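Long-range contact in putative polysaccharide deacetylase (Bdellovibrio bacteriovorus HD100, PDB 5JP6), which probably removes acetyl groups from peptidoglycan as a zinc-dependent carbohydrate esterase of family 4: residues 32-37 with 87-92. The protein carries 1 engineered substitution. Numbering follows the deposited sequence.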
# COMPACT_ATOMS: atom_id res chain seq x y z
N GLN A 32 9.61 -17.71 -10.32
CA GLN A 32 10.15 -17.55 -8.96
C GLN A 32 9.37 -16.52 -8.11
O GLN A 32 9.14 -16.70 -6.89
CB GLN A 32 11.62 -17.16 -9.00
CG GLN A 32 12.25 -17.14 -7.62
CD GLN A 32 13.67 -16.64 -7.62
OE1 GLN A 32 14.21 -16.29 -8.66
NE2 GLN A 32 14.28 -16.59 -6.44
N ALA A 33 8.95 -15.46 -8.75
CA ALA A 33 8.11 -14.45 -8.08
C ALA A 33 6.82 -15.09 -7.55
O ALA A 33 6.41 -14.92 -6.40
CB ALA A 33 7.78 -13.34 -9.04
N VAL A 34 6.18 -15.84 -8.43
CA VAL A 34 4.93 -16.52 -8.11
C VAL A 34 5.16 -17.54 -6.97
O VAL A 34 4.40 -17.56 -5.98
CB VAL A 34 4.34 -17.21 -9.36
CG1 VAL A 34 3.12 -18.03 -8.99
CG2 VAL A 34 3.97 -16.18 -10.41
N SER A 35 6.18 -18.37 -7.13
CA SER A 35 6.56 -19.35 -6.09
C SER A 35 6.87 -18.71 -4.73
O SER A 35 6.39 -19.19 -3.70
CB SER A 35 7.80 -20.15 -6.54
OG SER A 35 8.22 -21.02 -5.47
N ASP A 36 7.70 -17.66 -4.74
CA ASP A 36 8.10 -16.99 -3.48
C ASP A 36 6.89 -16.32 -2.82
O ASP A 36 6.76 -16.30 -1.60
CB ASP A 36 9.18 -15.93 -3.70
CG ASP A 36 10.55 -16.50 -3.95
OD1 ASP A 36 10.67 -17.73 -4.00
OD2 ASP A 36 11.50 -15.69 -4.09
N ASN A 37 5.99 -15.76 -3.64
CA ASN A 37 4.80 -15.11 -3.10
C ASN A 37 3.91 -16.12 -2.37
O ASN A 37 3.30 -15.82 -1.36
CB ASN A 37 4.02 -14.43 -4.21
CG ASN A 37 2.85 -13.63 -3.67
OD1 ASN A 37 1.73 -14.08 -3.65
ND2 ASN A 37 3.13 -12.41 -3.26
N ALA A 87 -4.45 -16.01 -15.04
CA ALA A 87 -4.77 -14.61 -14.80
C ALA A 87 -4.62 -14.21 -13.34
O ALA A 87 -4.15 -13.10 -13.04
CB ALA A 87 -6.16 -14.27 -15.32
N GLN A 88 -5.01 -15.09 -12.40
CA GLN A 88 -4.93 -14.71 -10.97
C GLN A 88 -3.43 -14.46 -10.63
O GLN A 88 -3.10 -13.52 -9.89
CB GLN A 88 -5.55 -15.75 -10.01
CG GLN A 88 -5.53 -15.31 -8.55
CD GLN A 88 -6.36 -16.16 -7.67
OE1 GLN A 88 -7.58 -16.19 -7.80
NE2 GLN A 88 -5.72 -16.89 -6.77
N ASP A 89 -2.52 -15.32 -11.11
CA ASP A 89 -1.10 -15.14 -10.86
C ASP A 89 -0.51 -13.92 -11.55
O ASP A 89 0.39 -13.24 -11.00
CB ASP A 89 -0.32 -16.37 -11.27
CG ASP A 89 -0.55 -17.52 -10.35
OD1 ASP A 89 -0.79 -17.26 -9.13
OD2 ASP A 89 -0.58 -18.68 -10.81
N LEU A 90 -1.04 -13.62 -12.73
CA LEU A 90 -0.61 -12.45 -13.46
C LEU A 90 -0.84 -11.15 -12.63
O LEU A 90 -0.09 -10.17 -12.76
CB LEU A 90 -1.32 -12.37 -14.81
CG LEU A 90 -0.93 -11.22 -15.75
CD1 LEU A 90 0.55 -11.29 -16.11
CD2 LEU A 90 -1.81 -11.29 -17.00
N THR A 91 -1.85 -11.17 -11.76
CA THR A 91 -2.11 -9.99 -10.92
C THR A 91 -0.89 -9.57 -10.09
O THR A 91 -0.77 -8.40 -9.72
CB THR A 91 -3.35 -10.09 -10.00
OG1 THR A 91 -3.16 -11.06 -8.96
CG2 THR A 91 -4.59 -10.41 -10.83
N LEU A 92 0.01 -10.50 -9.81
CA LEU A 92 1.23 -10.18 -9.07
C LEU A 92 2.10 -9.14 -9.82
O LEU A 92 2.86 -8.41 -9.19
CB LEU A 92 2.04 -11.46 -8.82
CG LEU A 92 3.23 -11.36 -7.90
CD1 LEU A 92 2.83 -10.96 -6.48
CD2 LEU A 92 3.95 -12.69 -7.87
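Leu92 reaches across from 87-92 to helix 24-39 and lays its forked end on Ala33, Val34 and Asn37. With CG anti to the backbone N (chi1 -171°), its two methyls divide the work. Leu92 CD2 rests against the helix backbone, 3.6 Å from Ala33 O, and meets the methyls of Ala33 and Val34 at somewhat longer range. Leu92 CD1 lies over the face of the Asn37 amide, displaced toward its nitrogen, 3.5 Å from Asn37 ND2, as the side chains run past one another in opposite directions. A methyl offers the amide only van der Waals contact, and the amide finds its polar partners elsewhere: Asn37 OD1 accepts from Thr310 N, and Asn37 ND2 donates to Trp308 O. These bonds fix the turn of the amide.

Val34 supplies the second patch, where the CA atoms of the two segments come nearest, 6.8 Å between Val34 CA and Asp89 CA. Val34 CG1, anti to the backbone N (chi1 174°), stands over the flat face of the Asp89 carboxylate, 3.9 Å from Asp89 CG and little farther from both oxygens. No hydrogen bond joins the two segments, so their direct contact is one of packing.

The contact joins helix 24-39 to the short helix 87-90 and the residues after it in the helical N-terminal part of the chain. Trp46 of helix 43-47 touches both Asn37 and Leu92, while Leu90 packs on helix 110-126. Through Trp308 and Thr310, Asn37 also ties this region to the loop after strand 303-304 of the deacetylase sheet.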